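Local coordinates for beta-n-acetylhexosaminidase (Streptococcus pneumoniae, PDB 4AZI), which removes terminal beta-linked N-acetylhexosamine residues from glycans as a family 20 glycoside hydrolase, probably trimming N-acetylglucosamine from host sugars, at residues F22-L27 and V97-E102; G79-Y84 and N88-T93. The protein carries 2 engineered substitutions. One frame throughout, in Å; residues are numbered along the deposited sequence.

Interaction 1: residues F22-L27 and V97-E102; sequences FTLNQL and VTELIE
Leu-24 reaches across to the helix of 97-102 and divides its two methyl groups between two residues. CD1 lies 3.8 Å from Leu-100 CB, alongside the root of that side chain, while CD2 meets the carboxylate end of Glu-99, 3.6 Å from Glu-99 OE1. The two leucine side chains run past each other in opposite directions, each with CG anti to its own backbone N (chi1 170° for Leu-24, -179° for Leu-100). Beyond Leu-24, the methyls of Leu-100 reach Leu-27, where Leu-100 CD1 sits 3.8 Å from Leu-27 CB and Leu-100 CD2 4.0 Å from the same atom. Glu-99 crosses Leu-24 at nearly a right angle; its OE2 pairs with Lys-28 NZ on the facing helix, a salt bridge that joins the two helices beside the leucines. Beneath the leucines, Leu-44 of strand 41-45 touches both Leu-27 and Leu-100, and Leu-111 of strand 110-117 also packs on Leu-100. The N-terminus of helix 24-37 is closed by a capping box: Thr-23 OG1 accepts from Gln-26 N at 3.0 Å, and Gln-26 OE1 accepts in return from Thr-23 N at 2.9 Å, in the carbonyl plane on a lone pair. Two outer helices, 24-37 and 94-106, thus pack side by side over neighbouring barrel strands, as in the (beta/alpha)8 TIM barrel of family 20 hydrolases.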
loop_
_atom_site.group_PDB
_atom_site.type_symbol
_atom_site.label_atom_id
_atom_site.label_comp_id
_atom_site.label_asym_id
_atom_site.label_seq_id
_atom_site.Cartn_x
_atom_site.Cartn_y
_atom_site.Cartn_z
ATOM N N PHE A 22 5.320 -8.551 10.438
ATOM C CA PHE A 22 6.614 -7.875 10.381
ATOM C C PHE A 22 6.789 -7.117 11.694
ATOM O O PHE A 22 5.869 -6.432 12.143
ATOM C CB PHE A 22 6.677 -6.876 9.214
ATOM C CG PHE A 22 6.882 -7.509 7.861
ATOM C CD1 PHE A 22 5.826 -8.101 7.184
ATOM C CD2 PHE A 22 8.135 -7.490 7.250
ATOM C CE1 PHE A 22 6.013 -8.685 5.936
ATOM C CE2 PHE A 22 8.327 -8.073 6.001
ATOM C CZ PHE A 22 7.259 -8.669 5.343
ATOM N N THR A 23 7.957 -7.229 12.316
ATOM C CA THR A 23 8.201 -6.488 13.551
ATOM C C THR A 23 8.415 -5.028 13.208
ATOM O O THR A 23 8.824 -4.703 12.088
ATOM C CB THR A 23 9.461 -6.980 14.306
ATOM O OG1 THR A 23 10.628 -6.606 13.568
ATOM C CG2 THR A 23 9.435 -8.487 14.507
ATOM N N LEU A 24 8.155 -4.149 14.171
ATOM C CA LEU A 24 8.429 -2.726 13.994
ATOM C C LEU A 24 9.865 -2.463 13.527
ATOM O O LEU A 24 10.078 -1.649 12.634
ATOM C CB LEU A 24 8.083 -1.927 15.263
ATOM C CG LEU A 24 8.507 -0.456 15.366
ATOM C CD1 LEU A 24 7.836 0.421 14.313
ATOM C CD2 LEU A 24 8.228 0.065 16.772
ATOM N N ASN A 25 10.846 -3.150 14.113
ATOM C CA ASN A 25 12.232 -2.987 13.671
ATOM C C ASN A 25 12.468 -3.398 12.218
ATOM O O ASN A 25 13.267 -2.774 11.522
ATOM C CB ASN A 25 13.212 -3.704 14.606
ATOM C CG ASN A 25 13.456 -2.931 15.893
ATOM O OD1 ASN A 25 13.309 -1.709 15.934
ATOM N ND2 ASN A 25 13.822 -3.642 16.955
ATOM N N GLN A 26 11.769 -4.437 11.759
ATOM C CA GLN A 26 11.874 -4.855 10.367
ATOM C C GLN A 26 11.361 -3.753 9.442
ATOM O O GLN A 26 11.970 -3.477 8.412
ATOM C CB GLN A 26 11.136 -6.174 10.121
ATOM C CG GLN A 26 11.918 -7.404 10.562
ATOM C CD GLN A 26 11.096 -8.680 10.511
ATOM O OE1 GLN A 26 9.908 -8.680 10.820
ATOM N NE2 GLN A 26 11.736 -9.782 10.132
ATOM N N LEU A 27 10.264 -3.110 9.836
ATOM C CA LEU A 27 9.650 -2.065 9.018
ATOM C C LEU A 27 10.473 -0.778 9.025
ATOM O O LEU A 27 10.615 -0.129 7.986
ATOM C CB LEU A 27 8.200 -1.833 9.441
ATOM C CG LEU A 27 7.334 -3.100 9.325
ATOM C CD1 LEU A 27 6.027 -2.975 10.092
ATOM C CD2 LEU A 27 7.083 -3.476 7.870
ATOM N N VAL A 97 2.755 1.531 15.273
ATOM C CA VAL A 97 2.462 2.215 14.006
ATOM C C VAL A 97 2.696 3.728 14.145
ATOM O O VAL A 97 3.203 4.367 13.224
ATOM C CB VAL A 97 1.051 1.881 13.465
ATOM C CG1 VAL A 97 0.672 2.780 12.295
ATOM C CG2 VAL A 97 0.962 0.419 13.044
ATOM N N THR A 98 2.344 4.292 15.302
ATOM C CA THR A 98 2.580 5.722 15.564
ATOM C C THR A 98 4.082 6.032 15.442
ATOM O O THR A 98 4.467 6.993 14.770
ATOM C CB THR A 98 2.029 6.159 16.946
ATOM O OG1 THR A 98 0.642 5.814 17.037
ATOM C CG2 THR A 98 2.182 7.663 17.164
ATOM N N GLU A 99 4.912 5.196 16.065
ATOM C CA GLU A 99 6.371 5.332 16.003
ATOM C C GLU A 99 6.933 5.152 14.588
ATOM O O GLU A 99 7.862 5.859 14.204
ATOM C CB GLU A 99 7.056 4.356 16.971
ATOM C CG GLU A 99 8.579 4.317 16.841
ATOM C CD GLU A 99 9.285 3.626 18.004
ATOM O OE1 GLU A 99 8.604 3.003 18.847
ATOM O OE2 GLU A 99 10.526 3.713 18.077
ATOM N N LEU A 100 6.384 4.205 13.825
ATOM C CA LEU A 100 6.836 3.985 12.442
ATOM C C LEU A 100 6.562 5.217 11.577
ATOM O O LEU A 100 7.422 5.658 10.812
ATOM C CB LEU A 100 6.187 2.730 11.835
ATOM C CG LEU A 100 6.557 2.334 10.400
ATOM C CD1 LEU A 100 8.013 1.875 10.287
ATOM C CD2 LEU A 100 5.619 1.238 9.917
ATOM N N ILE A 101 5.362 5.770 11.717
ATOM C CA ILE A 101 4.966 6.981 11.005
ATOM C C ILE A 101 5.844 8.194 11.358
ATOM O O ILE A 101 6.333 8.881 10.467
ATOM C CB ILE A 101 3.469 7.279 11.219
ATOM C CG1 ILE A 101 2.625 6.121 10.651
ATOM C CG2 ILE A 101 3.087 8.614 10.578
ATOM C CD1 ILE A 101 1.129 6.261 10.862
ATOM N N GLU A 102 6.055 8.449 12.650
ATOM C CA GLU A 102 6.968 9.511 13.084
ATOM C C GLU A 102 8.370 9.287 12.525
ATOM O O GLU A 102 8.989 10.218 11.999
ATOM C CB GLU A 102 7.075 9.578 14.613
ATOM C CG GLU A 102 5.768 9.470 15.372
ATOM C CD GLU A 102 5.444 10.693 16.204
ATOM O OE1 GLU A 102 5.577 11.826 15.689
ATOM O OE2 GLU A 102 5.041 10.514 17.378
#

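Interaction 2: residues G79-Y84 and N88-T93; sequences GTKAYY and NGTALT
Thr-90 turns its side chain toward the last turns of helix 69-83, in the long excursion that separates strands 41-45 and 110-117 of the TIM barrel. From CB the side chain forks. CG2, anti to the backbone N, approaches the methyl of Thr-80, the two CG2 atoms lying 3.9 Å apart, and the side chains cross at a slant. OG1, the other branch (chi1 -53°), lies against CE, the last methylene of Lys-81; Lys-81 CE is 3.6 Å from Thr-90 OG1 in a contact without a hydrogen bond. The extended chain of Lys-81 lets CE reach Thr-90, which it crosses at about a right angle. The hydroxyl of Thr-80 is hydrogen-bonded to Leu-51 O, and the methyl is the branch that meets Thr-90. Arg-52 ties the two segments together through their backbones: NH1 bonds to Thr-90 O and NH2 to Tyr-84 O. Within 79-84, Tyr-84 N donates to Thr-80 O at 2.9 Å. Thr-80 CG2 also lies 4.1 Å from Thr-90 O, the carbonyl oxygen that Arg-52 NH1 holds.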
loop_
_atom_site.group_PDB
_atom_site.type_symbol
_atom_site.label_atom_id
_atom_site.label_comp_id
_atom_site.label_asym_id
_atom_site.label_seq_id
_atom_site.Cartn_x
_atom_site.Cartn_y
_atom_site.Cartn_z
ATOM N N GLY A 79 -9.470 -14.281 14.482
ATOM C CA GLY A 79 -9.570 -14.283 13.016
ATOM C C GLY A 79 -8.196 -14.343 12.345
ATOM O O GLY A 79 -7.981 -15.087 11.380
ATOM N N THR A 80 -7.253 -13.571 12.876
ATOM C CA THR A 80 -5.928 -13.476 12.273
ATOM C C THR A 80 -5.131 -14.774 12.439
ATOM O O THR A 80 -4.524 -15.260 11.478
ATOM C CB THR A 80 -5.180 -12.221 12.773
ATOM O OG1 THR A 80 -5.857 -11.063 12.274
ATOM C CG2 THR A 80 -3.730 -12.203 12.298
ATOM N N LYS A 81 -5.165 -15.346 13.641
ATOM C CA LYS A 81 -4.572 -16.669 13.888
ATOM C C LYS A 81 -5.227 -17.785 13.058
ATOM O O LYS A 81 -4.550 -18.733 12.665
ATOM C CB LYS A 81 -4.603 -17.008 15.381
ATOM C CG LYS A 81 -3.730 -16.094 16.226
ATOM C CD LYS A 81 -3.506 -16.650 17.620
ATOM C CE LYS A 81 -2.281 -16.000 18.243
ATOM N NZ LYS A 81 -2.117 -16.396 19.665
ATOM N N ALA A 82 -6.527 -17.656 12.779
ATOM C CA ALA A 82 -7.261 -18.624 11.945
ATOM C C ALA A 82 -6.854 -18.563 10.476
ATOM O O ALA A 82 -6.940 -19.566 9.754
ATOM C CB ALA A 82 -8.763 -18.416 12.075
ATOM N N TYR A 83 -6.454 -17.380 10.020
ATOM C CA TYR A 83 -5.879 -17.275 8.686
ATOM C C TYR A 83 -4.454 -17.835 8.700
ATOM O O TYR A 83 -4.124 -18.723 7.908
ATOM C CB TYR A 83 -5.921 -15.842 8.119
ATOM C CG TYR A 83 -4.963 -15.700 6.968
ATOM C CD1 TYR A 83 -5.228 -16.312 5.736
ATOM C CD2 TYR A 83 -3.748 -15.028 7.132
ATOM C CE1 TYR A 83 -4.323 -16.231 4.688
ATOM C CE2 TYR A 83 -2.835 -14.940 6.089
ATOM C CZ TYR A 83 -3.131 -15.540 4.872
ATOM O OH TYR A 83 -2.225 -15.457 3.842
ATOM N N TYR A 84 -3.620 -17.314 9.604
ATOM C CA TYR A 84 -2.247 -17.793 9.774
ATOM C C TYR A 84 -1.702 -17.426 11.151
ATOM O O TYR A 84 -1.551 -16.244 11.477
ATOM C CB TYR A 84 -1.316 -17.270 8.660
ATOM C CG TYR A 84 0.149 -17.631 8.842
ATOM C CD1 TYR A 84 0.555 -18.963 8.976
ATOM C CD2 TYR A 84 1.129 -16.643 8.881
ATOM C CE1 TYR A 84 1.896 -19.294 9.151
ATOM C CE2 TYR A 84 2.467 -16.963 9.044
ATOM C CZ TYR A 84 2.845 -18.286 9.174
ATOM O OH TYR A 84 4.171 -18.594 9.341
ATOM N N ASN A 88 6.083 -15.455 14.585
ATOM C CA ASN A 88 6.811 -14.194 14.800
ATOM C C ASN A 88 5.994 -13.101 15.495
ATOM O O ASN A 88 6.551 -12.107 15.971
ATOM C CB ASN A 88 7.357 -13.651 13.469
ATOM C CG ASN A 88 8.377 -14.577 12.825
ATOM O OD1 ASN A 88 9.028 -15.380 13.499
ATOM N ND2 ASN A 88 8.531 -14.460 11.510
ATOM N N GLY A 89 4.679 -13.281 15.545
ATOM C CA GLY A 89 3.782 -12.296 16.151
ATOM C C GLY A 89 2.451 -12.245 15.427
ATOM O O GLY A 89 2.258 -12.933 14.421
ATOM N N THR A 90 1.533 -11.427 15.934
ATOM C CA THR A 90 0.175 -11.388 15.408
ATOM C C THR A 90 -0.196 -10.027 14.841
ATOM O O THR A 90 -0.625 -9.933 13.692
ATOM C CB THR A 90 -0.871 -11.795 16.471
ATOM O OG1 THR A 90 -0.523 -13.063 17.036
ATOM C CG2 THR A 90 -2.268 -11.895 15.848
ATOM N N ALA A 91 -0.051 -8.980 15.648
ATOM C CA ALA A 91 -0.504 -7.654 15.254
ATOM C C ALA A 91 0.386 -6.560 15.809
ATOM O O ALA A 91 0.914 -6.666 16.921
ATOM C CB ALA A 91 -1.951 -7.426 15.683
ATOM N N LEU A 92 0.565 -5.516 15.007
ATOM C CA LEU A 92 1.205 -4.299 15.460
ATOM C C LEU A 92 0.246 -3.552 16.392
ATOM O O LEU A 92 -0.984 -3.634 16.231
ATOM C CB LEU A 92 1.585 -3.429 14.259
ATOM C CG LEU A 92 2.677 -3.935 13.304
ATOM C CD1 LEU A 92 2.833 -3.004 12.106
ATOM C CD2 LEU A 92 4.014 -4.092 14.020
ATOM N N THR A 93 0.812 -2.850 17.374
ATOM C CA THR A 93 0.035 -2.035 18.307
ATOM C C THR A 93 -0.053 -0.601 17.799
ATOM O O THR A 93 0.652 -0.226 16.850
ATOM C CB THR A 93 0.686 -1.980 19.703
ATOM O OG1 THR A 93 1.928 -1.273 19.615
ATOM C CG2 THR A 93 0.900 -3.383 20.280
#

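In the fold
Interaction 2 is nested along the chain within the loop closed by interaction 1. Both are only partly buried, interaction 1 centred about 15 Å and interaction 2 about 19 Å from the centre of the chain. Interaction 1 joins two helices of the barrel's outer layer through leucines, two of which (Leu-27 and Leu-100) rest on barrel strands. Interaction 2 is smaller and local, setting a loop against the helix before it through threonine methyls and a lysine chain; Thr-80 is buried and Lys-81 exposed. Leu-92, two residues after Thr-90, connects them: its CD1 packs against Leu-27 and Val-97, while its CD2 lies against the backbone at Phe-22 and Leu-24. The same loop then leads into helix 94-106, which supplies Leu-100.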